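Local coordinates for protein BpsB (PgaB), Poly-beta-1,6-N-acetyl-D-glucosamine N-deacetylase (Bordetella bronchiseptica RB50, PDB 5BU6) that removes acetyl groups from the N-acetylglucosamine units of the biofilm polysaccharide poly-beta-1,6-N-acetyl-D-glucosamine, as a metal-binding family 4 carbohydrate esterase, at residues 109-114 / 155-160; 150-155 / 217-222. The protein carries 5 engineered substitutions. All blocks are in the same frame, centred on the assembly; numbering follows the deposited sequence.

Interaction 1. Residues 109-114 / 155-160; sequences VTSWTD and SHNLHR. With NI (nickel (II) ion), chain C.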
ATOM      1  N   VAL A 109       3.356  -4.681  -5.180  1.00 33.79           N
ATOM      2  CA  VAL A 109       4.620  -4.166  -5.721  1.00 30.10           C
ATOM      3  C   VAL A 109       4.872  -4.940  -7.007  1.00 31.81           C
ATOM      4  O   VAL A 109       5.195  -6.127  -6.964  1.00 30.16           O
ATOM      5  CB  VAL A 109       5.812  -4.348  -4.777  1.00 30.79           C
ATOM      6  CG1 VAL A 109       7.058  -3.727  -5.397  1.00 29.29           C
ATOM      7  CG2 VAL A 109       5.520  -3.733  -3.396  1.00 28.79           C
ATOM      8  N   THR A 110       4.687  -4.313  -8.154  1.00 28.51           N
ATOM      9  CA  THR A 110       4.545  -5.129  -9.356  1.00 31.25           C
ATOM     10  C   THR A 110       5.883  -5.705  -9.843  1.00 32.40           C
ATOM     11  O   THR A 110       5.897  -6.697 -10.553  1.00 37.45           O
ATOM     12  CB  THR A 110       3.834  -4.361 -10.492  1.00 30.35           C
ATOM     13  OG1 THR A 110       4.524  -3.145 -10.787  1.00 31.62           O
ATOM     14  CG2 THR A 110       2.397  -4.032 -10.078  1.00 29.01           C
ATOM     15  N   SER A 111       7.008  -5.123  -9.455  1.00 28.15           N
ATOM     16  CA  SER A 111       8.269  -5.734  -9.865  1.00 32.46           C
ATOM     17  C   SER A 111       8.532  -7.035  -9.077  1.00 36.26           C
ATOM     18  O   SER A 111       9.358  -7.851  -9.486  1.00 36.67           O
ATOM     19  CB  SER A 111       9.457  -4.767  -9.709  1.00 34.98           C
ATOM     20  OG  SER A 111       9.783  -4.581  -8.347  1.00 37.44           O
ATOM     21  N   TRP A 112       7.824  -7.217  -7.965  1.00 31.76           N
ATOM     22  CA  TRP A 112       7.917  -8.428  -7.163  1.00 34.39           C
ATOM     23  C   TRP A 112       6.972  -9.498  -7.692  1.00 33.15           C
ATOM     24  O   TRP A 112       7.370 -10.610  -7.980  1.00 32.87           O
ATOM     25  CB  TRP A 112       7.578  -8.118  -5.694  1.00 32.85           C
ATOM     26  CG  TRP A 112       8.542  -7.214  -5.008  1.00 32.15           C
ATOM     27  CD1 TRP A 112       9.696  -6.716  -5.507  1.00 32.53           C
ATOM     28  CD2 TRP A 112       8.424  -6.688  -3.671  1.00 29.04           C
ATOM     29  NE1 TRP A 112      10.311  -5.913  -4.580  1.00 32.77           N
ATOM     30  CE2 TRP A 112       9.560  -5.889  -3.439  1.00 35.39           C
ATOM     31  CE3 TRP A 112       7.474  -6.817  -2.667  1.00 30.99           C
ATOM     32  CZ2 TRP A 112       9.774  -5.216  -2.240  1.00 41.76           C
ATOM     33  CZ3 TRP A 112       7.695  -6.151  -1.450  1.00 32.68           C
ATOM     34  CH2 TRP A 112       8.833  -5.360  -1.261  1.00 33.12           C
ATOM     35  N   THR A 113       5.696  -9.140  -7.779  1.00 29.38           N
ATOM     36  CA  THR A 113       4.663  -9.995  -8.346  1.00 34.28           C
ATOM     37  C   THR A 113       5.008 -10.401  -9.779  1.00 34.81           C
ATOM     38  O   THR A 113       4.811 -11.549 -10.175  1.00 36.61           O
ATOM     39  CB  THR A 113       3.297  -9.269  -8.301  1.00 34.05           C
ATOM     40  OG1 THR A 113       3.017  -8.931  -6.936  1.00 37.93           O
ATOM     41  CG2 THR A 113       2.139 -10.148  -8.876  1.00 28.14           C
ATOM     42  N   ASP A 114       5.545  -9.465 -10.550  1.00 34.01           N
ATOM     43  CA  ASP A 114       5.847  -9.741 -11.950  1.00 31.73           C
ATOM     44  C   ASP A 114       7.313 -10.103 -12.211  1.00 33.36           C
ATOM     45  O   ASP A 114       7.791  -9.954 -13.320  1.00 31.94           O
ATOM     46  CB  ASP A 114       5.488  -8.539 -12.819  1.00 36.02           C
ATOM     47  CG  ASP A 114       5.288  -8.917 -14.253  1.00 39.10           C
ATOM     48  OD1 ASP A 114       4.466  -9.827 -14.494  1.00 41.18           O
ATOM     49  OD2 ASP A 114       5.972  -8.328 -15.113  1.00 39.21           O
ATOM     50  N   SER A 155       3.629   0.670  -5.957  1.00 33.82           N
ATOM     51  CA  SER A 155       4.706   1.045  -6.901  1.00 33.47           C
ATOM     52  C   SER A 155       5.143  -0.170  -7.729  1.00 34.41           C
ATOM     53  O   SER A 155       4.742  -1.290  -7.454  1.00 34.05           O
ATOM     54  CB  SER A 155       5.929   1.672  -6.211  1.00 29.64           C
ATOM     55  OG  SER A 155       6.806   0.679  -5.686  1.00 31.82           O
ATOM     56  N   HIS A 156       5.932   0.074  -8.765  1.00 35.41           N
ATOM     57  CA  HIS A 156       6.583  -1.005  -9.513  1.00 36.83           C
ATOM     58  C   HIS A 156       7.868  -1.382  -8.790  1.00 33.52           C
ATOM     59  O   HIS A 156       7.999  -2.478  -8.295  1.00 31.17           O
ATOM     60  CB  HIS A 156       6.877  -0.592 -10.965  1.00 38.65           C
ATOM     61  CG  HIS A 156       7.521  -1.671 -11.788  1.00 32.00           C
ATOM     62  ND1 HIS A 156       6.933  -2.897 -12.002  1.00 29.87           N
ATOM     63  CD2 HIS A 156       8.707  -1.704 -12.441  1.00 37.86           C
ATOM     64  CE1 HIS A 156       7.724  -3.638 -12.757  1.00 31.13           C
ATOM     65  NE2 HIS A 156       8.813  -2.940 -13.033  1.00 38.44           N
ATOM     66  N   ASN A 157       8.799  -0.448  -8.709  1.00 32.31           N
ATOM     67  CA  ASN A 157      10.080  -0.712  -8.069  1.00 37.91           C
ATOM     68  C   ASN A 157      10.515   0.440  -7.164  1.00 35.24           C
ATOM     69  O   ASN A 157      11.652   0.861  -7.191  1.00 41.45           O
ATOM     70  CB  ASN A 157      11.140  -0.991  -9.137  1.00 38.92           C
ATOM     71  CG  ASN A 157      12.411  -1.579  -8.570  1.00 42.54           C
ATOM     72  OD1 ASN A 157      12.415  -2.171  -7.480  1.00 41.10           O
ATOM     73  ND2 ASN A 157      13.504  -1.413  -9.302  1.00 44.63           N
ATOM     74  N   LEU A 158       9.597   0.974  -6.369  1.00 33.26           N
ATOM     75  CA  LEU A 158       9.981   2.040  -5.438  1.00 34.59           C
ATOM     76  C   LEU A 158       9.988   1.542  -4.003  1.00 31.55           C
ATOM     77  O   LEU A 158      10.155   2.330  -3.075  1.00 36.86           O
ATOM     78  CB  LEU A 158       9.032   3.227  -5.561  1.00 38.55           C
ATOM     79  CG  LEU A 158       9.007   3.861  -6.948  1.00 35.53           C
ATOM     80  CD1 LEU A 158       7.981   4.968  -6.942  1.00 40.17           C
ATOM     81  CD2 LEU A 158      10.370   4.391  -7.344  1.00 35.75           C
ATOM     82  N   HIS A 159       9.787   0.242  -3.821  1.00 31.62           N
ATOM     83  CA  HIS A 159       9.703  -0.319  -2.469  1.00 32.13           C
ATOM     84  C   HIS A 159      11.102  -0.727  -1.993  1.00 40.89           C
ATOM     85  O   HIS A 159      11.349  -1.885  -1.645  1.00 36.58           O
ATOM     86  CB  HIS A 159       8.721  -1.504  -2.452  1.00 29.95           C
ATOM     87  CG  HIS A 159       8.096  -1.753  -1.108  1.00 30.68           C
ATOM     88  ND1 HIS A 159       8.838  -1.960   0.033  1.00 34.47           N
ATOM     89  CD2 HIS A 159       6.802  -1.858  -0.731  1.00 33.95           C
ATOM     90  CE1 HIS A 159       8.032  -2.160   1.058  1.00 38.65           C
ATOM     91  NE2 HIS A 159       6.788  -2.101   0.623  1.00 33.47           N
ATOM     92  N   ARG A 160      12.022   0.236  -1.995  1.00 34.26           N
ATOM     93  CA  ARG A 160      13.403  -0.037  -1.640  1.00 36.53           C
ATOM     94  C   ARG A 160      14.127   1.262  -1.379  1.00 41.04           C
ATOM     95  O   ARG A 160      13.589   2.346  -1.634  1.00 40.81           O
ATOM     96  CB  ARG A 160      14.104  -0.796  -2.764  1.00 41.80           C
ATOM     97  CG  ARG A 160      14.096   0.009  -4.045  1.00 46.08           C
ATOM     98  CD  ARG A 160      14.699  -0.677  -5.250  1.00 48.46           C
ATOM     99  NE  ARG A 160      14.432   0.169  -6.413  1.00 61.87           N
ATOM    100  CZ  ARG A 160      15.288   1.039  -6.945  1.00 65.36           C
ATOM    101  NH1 ARG A 160      14.915   1.770  -7.987  1.00 68.62           N
ATOM    102  NH2 ARG A 160      16.520   1.170  -6.461  1.00 56.24           N
TER
HETATM  103 NI    NI C 401       5.054  -2.230   1.759  1.00 34.40          NI
HETATM  104  O   HOH W   1       3.366  -2.510   3.020  1.00 43.40           O
HETATM  105  O   HOH W   2       6.061  -3.210   3.409  1.00 33.61           O
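With chi1 near 56°, Thr110 holds OG1 between its backbone N and carbonyl carbon, while the CG of His156, anti to its N (chi1 -179°), carries the imidazole back to the helix start; Thr110 OG1 meets His156 ND1 at the ring edge, 2.7 Å away, and either may be the donor. Ser111 lies over a face of the same imidazole, its CB 3.8 Å from the ring centroid in a CH-pi contact. From there Ser111 OG donates to His156 O at 2.8 Å, and Ser111 N reaches that oxygen from the same side of the carbonyl plane. Thr110 N donates to Ser155 O at 3.1 Å. These bonds fasten the loop to the first turn of helix 110-113. The ring of His159 has Trp112 CH2 over one face, the two ring planes turned 43° apart, and Val109 CG2 comes to His159 CD2 at 3.5 Å. The packed ring is itself a metal ligand: His159 NE2 binds nickel at 2.1 Å, alongside Asp84 and His154. Helix 110-113 follows strand 104-108 and the loop follows strand 149-153, its neighbour in the sheet; Asp199 of helix 189-211 accepts from the backbone N of His156 and Asn157, and Trp112 packs on strand 121-124.

Interaction 2. Residues 150-155 / 217-222; sequences ELASHS and SIVWPY. With NI (nickel (II) ion), chain C; EDO (1,2-ethanediol), chain J.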
ATOM      1  N   GLU A 150     -10.084  -4.431  -3.469  1.00 33.40           N
ATOM      2  CA  GLU A 150      -9.649  -3.382  -4.401  1.00 33.89           C
ATOM      3  C   GLU A 150      -8.146  -3.521  -4.569  1.00 36.59           C
ATOM      4  O   GLU A 150      -7.408  -3.548  -3.583  1.00 35.45           O
ATOM      5  CB  GLU A 150      -9.984  -1.996  -3.854  1.00 35.35           C
ATOM      6  CG  GLU A 150      -9.310  -0.832  -4.572  1.00 60.53           C
ATOM      7  CD  GLU A 150     -10.254  -0.087  -5.511  1.00 86.58           C
ATOM      8  OE1 GLU A 150     -11.450  -0.446  -5.575  1.00 95.61           O
ATOM      9  OE2 GLU A 150      -9.799   0.862  -6.185  1.00 90.87           O
ATOM     10  N   LEU A 151      -7.685  -3.618  -5.806  1.00 32.95           N
ATOM     11  CA  LEU A 151      -6.248  -3.689  -6.056  1.00 29.56           C
ATOM     12  C   LEU A 151      -5.700  -2.277  -6.199  1.00 27.46           C
ATOM     13  O   LEU A 151      -6.327  -1.394  -6.810  1.00 31.04           O
ATOM     14  CB  LEU A 151      -5.951  -4.511  -7.311  1.00 33.90           C
ATOM     15  CG  LEU A 151      -6.290  -6.002  -7.290  1.00 38.25           C
ATOM     16  CD1 LEU A 151      -5.758  -6.685  -8.560  1.00 34.79           C
ATOM     17  CD2 LEU A 151      -5.754  -6.678  -6.045  1.00 38.80           C
ATOM     18  N   ALA A 152      -4.529  -2.067  -5.624  1.00 27.95           N
ATOM     19  CA  ALA A 152      -3.857  -0.786  -5.677  1.00 28.94           C
ATOM     20  C   ALA A 152      -2.404  -1.003  -6.063  1.00 29.05           C
ATOM     21  O   ALA A 152      -1.893  -2.108  -5.943  1.00 32.04           O
ATOM     22  CB  ALA A 152      -3.943  -0.082  -4.313  1.00 28.86           C
ATOM     23  N   SER A 153      -1.746   0.051  -6.520  1.00 31.62           N
ATOM     24  CA  SER A 153      -0.306   0.012  -6.727  1.00 30.60           C
ATOM     25  C   SER A 153       0.425   0.224  -5.407  1.00 32.66           C
ATOM     26  O   SER A 153       0.078   1.124  -4.640  1.00 26.77           O
ATOM     27  CB  SER A 153       0.120   1.075  -7.738  1.00 31.42           C
ATOM     28  OG  SER A 153       1.522   1.134  -7.902  1.00 30.91           O
ATOM     29  N   HIS A 154       1.440  -0.605  -5.162  1.00 28.92           N
ATOM     30  CA  HIS A 154       2.436  -0.338  -4.113  1.00 32.12           C
ATOM     31  C   HIS A 154       3.753   0.046  -4.781  1.00 34.67           C
ATOM     32  O   HIS A 154       4.822  -0.206  -4.234  1.00 35.80           O
ATOM     33  CB  HIS A 154       2.611  -1.569  -3.204  1.00 30.81           C
ATOM     34  CG  HIS A 154       3.066  -1.242  -1.821  1.00 26.99           C
ATOM     35  ND1 HIS A 154       3.004   0.034  -1.296  1.00 28.34           N
ATOM     36  CD2 HIS A 154       3.601  -2.022  -0.851  1.00 28.89           C
ATOM     37  CE1 HIS A 154       3.488   0.027  -0.064  1.00 31.43           C
ATOM     38  NE2 HIS A 154       3.839  -1.213   0.236  1.00 24.78           N
ATOM     39  N   SER A 155       3.629   0.670  -5.957  1.00 33.82           N
ATOM     40  CA  SER A 155       4.706   1.045  -6.901  1.00 33.47           C
ATOM     41  C   SER A 155       5.143  -0.170  -7.729  1.00 34.41           C
ATOM     42  O   SER A 155       4.742  -1.290  -7.454  1.00 34.05           O
ATOM     43  CB  SER A 155       5.929   1.672  -6.211  1.00 29.64           C
ATOM     44  OG  SER A 155       6.806   0.679  -5.686  1.00 31.82           O
ATOM     45  N   SER A 217      -5.502   4.005  -7.248  1.00 30.13           N
ATOM     46  CA  SER A 217      -4.883   4.408  -6.001  1.00 34.17           C
ATOM     47  C   SER A 217      -3.439   3.913  -5.889  1.00 31.83           C
ATOM     48  O   SER A 217      -3.084   2.885  -6.484  1.00 26.79           O
ATOM     49  CB  SER A 217      -5.717   3.887  -4.823  1.00 39.29           C
ATOM     50  OG  SER A 217      -5.929   2.493  -4.952  1.00 44.33           O
ATOM     51  N   ILE A 218      -2.623   4.662  -5.147  1.00 30.98           N
ATOM     52  CA  ILE A 218      -1.236   4.290  -4.845  1.00 30.64           C
ATOM     53  C   ILE A 218      -1.027   4.297  -3.350  1.00 34.88           C
ATOM     54  O   ILE A 218      -1.409   5.259  -2.651  1.00 37.89           O
ATOM     55  CB  ILE A 218      -0.218   5.254  -5.514  1.00 32.56           C
ATOM     56  CG1 ILE A 218       1.185   5.046  -4.950  1.00 34.66           C
ATOM     57  CG2 ILE A 218      -0.599   6.706  -5.290  1.00 37.82           C
ATOM     58  CD1 ILE A 218       1.856   3.820  -5.469  1.00 33.80           C
ATOM     59  N   VAL A 219      -0.465   3.212  -2.837  1.00 30.54           N
ATOM     60  CA  VAL A 219      -0.032   3.158  -1.449  1.00 27.92           C
ATOM     61  C   VAL A 219       1.464   3.363  -1.461  1.00 30.69           C
ATOM     62  O   VAL A 219       2.190   2.497  -1.932  1.00 28.02           O
ATOM     63  CB  VAL A 219      -0.343   1.805  -0.766  1.00 31.24           C
ATOM     64  CG1 VAL A 219       0.159   1.825   0.718  1.00 32.84           C
ATOM     65  CG2 VAL A 219      -1.843   1.500  -0.822  1.00 34.54           C
ATOM     66  N   TRP A 220       1.922   4.505  -0.969  1.00 29.11           N
ATOM     67  CA  TRP A 220       3.325   4.863  -1.065  1.00 27.73           C
ATOM     68  C   TRP A 220       4.165   3.982  -0.133  1.00 26.30           C
ATOM     69  O   TRP A 220       3.924   3.969   1.057  1.00 31.36           O
ATOM     70  CB  TRP A 220       3.500   6.347  -0.704  1.00 33.58           C
ATOM     71  CG  TRP A 220       2.823   7.303  -1.701  1.00 31.31           C
ATOM     72  CD1 TRP A 220       1.679   8.054  -1.497  1.00 34.90           C
ATOM     73  CD2 TRP A 220       3.277   7.615  -3.017  1.00 33.94           C
ATOM     74  NE1 TRP A 220       1.394   8.798  -2.624  1.00 34.83           N
ATOM     75  CE2 TRP A 220       2.357   8.547  -3.574  1.00 30.90           C
ATOM     76  CE3 TRP A 220       4.369   7.187  -3.799  1.00 35.86           C
ATOM     77  CZ2 TRP A 220       2.505   9.061  -4.861  1.00 29.39           C
ATOM     78  CZ3 TRP A 220       4.511   7.703  -5.083  1.00 34.19           C
ATOM     79  CH2 TRP A 220       3.576   8.621  -5.604  1.00 35.56           C
ATOM     80  N   PRO A 221       5.170   3.270  -0.679  1.00 31.93           N
ATOM     81  CA  PRO A 221       6.096   2.556   0.211  1.00 31.61           C
ATOM     82  C   PRO A 221       6.701   3.469   1.255  1.00 39.18           C
ATOM     83  O   PRO A 221       7.084   4.599   0.926  1.00 33.26           O
ATOM     84  CB  PRO A 221       7.174   2.037  -0.751  1.00 30.09           C
ATOM     85  CG  PRO A 221       6.414   1.814  -2.045  1.00 30.90           C
ATOM     86  CD  PRO A 221       5.433   2.985  -2.098  1.00 28.79           C
ATOM     87  N   TYR A 222       6.767   2.976   2.495  1.00 35.96           N
ATOM     88  CA  TYR A 222       7.367   3.695   3.597  1.00 35.25           C
ATOM     89  C   TYR A 222       6.677   5.041   3.851  1.00 37.46           C
ATOM     90  O   TYR A 222       7.216   5.873   4.563  1.00 39.22           O
ATOM     91  CB  TYR A 222       8.861   3.914   3.349  1.00 39.46           C
ATOM     92  CG  TYR A 222       9.563   2.691   2.803  1.00 46.01           C
ATOM     93  CD1 TYR A 222       9.742   1.560   3.590  1.00 48.94           C
ATOM     94  CD2 TYR A 222      10.045   2.665   1.497  1.00 44.60           C
ATOM     95  CE1 TYR A 222      10.379   0.437   3.095  1.00 50.04           C
ATOM     96  CE2 TYR A 222      10.691   1.549   0.992  1.00 44.65           C
ATOM     97  CZ  TYR A 222      10.854   0.440   1.797  1.00 47.30           C
ATOM     98  OH  TYR A 222      11.487  -0.671   1.311  1.00 50.59           O
TER
HETATM   99 NI    NI C 401       5.054  -2.230   1.759  1.00 34.40          NI
HETATM  100  C1  EDO J 408     -13.790  -3.149  -4.114  1.00 49.41           C
HETATM  101  O1  EDO J 408     -13.786  -3.525  -2.732  1.00 44.47           O
HETATM  102  C2  EDO J 408     -14.450  -1.777  -4.269  1.00 50.51           C
HETATM  103  O2  EDO J 408     -13.586  -0.714  -3.830  1.00 38.68           O
HETATM  104  O   HOH W   3      -7.146   1.225  -6.970  1.00 36.48           O
HETATM  105  O   HOH W   1       3.366  -2.510   3.020  1.00 43.40           O
HETATM  106  O   HOH W   2       6.061  -3.210   3.409  1.00 33.61           O
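His154 reaches from the end of strand 149-153 to Val219 and the nickel ion. From CB the chain turns so that CG lies anti to the backbone N (chi1 -153°), carrying the imidazole along 217-222. His154 CG lies 3.8 Å from Val219 O. His154 ND1 donates to Val219 O at 2.7 Å, with the acceptor in the ring plane although the donor stands 39° out of the carbonyl plane. His154 CE1 passes 3.9 Å from Val219 CG1. On the metal side, His154 CD2 lies 3.0 Å from nickel and His154 NE2 binds it at 2.2 Å. The Val219 carbonyl fixes the ring's rotation and probably makes NE2 a more electron-rich ligand. Pro221 CG touches the ring off-centre. In this polysaccharide deacetylase fold the metal ligands sit at or beyond the C-terminal ends of parallel strands, and here strand 217-219 joins strand 149-153 through one bridge, Ser153 with Ile218, the short axes 64° apart. Ser153 N donates to Ser217 O, while Val219 N donates nearly straight to Ser153 O at 2.8 Å. Ile218 CD1 presses on Ser153 O at 3.3 Å; Ser153 OG pairs with Ser203 of helix 189-211. At the other end, a water links Ser217 OG, Leu151 O and Glu150 OE2, itself salt-bridged to Arg216.

How the interactions relate
Both interactions converge on one nickel ion and share Ser155, where strand 149-153 gives way to the loop. Interaction 2 is buried near the centre of the chain and built round a single strand bridge; interaction 1 is only partly buried, farther out, where a loop meets a short helix through backbone N-H groups of the helix start, side-chain hydroxyls, an imidazole and aromatic packing. Each supplies one histidine ligand; within the paired segments, a carbonyl meets ND1 of His154, whereas His159 meets Val109 and Trp112 by packing. The two contacts touch directly, with Val109 CG2 3.6 Å from His154 CD2 and His159 O probably hydrogen-bonded to Tyr222 OH at 3.2 Å.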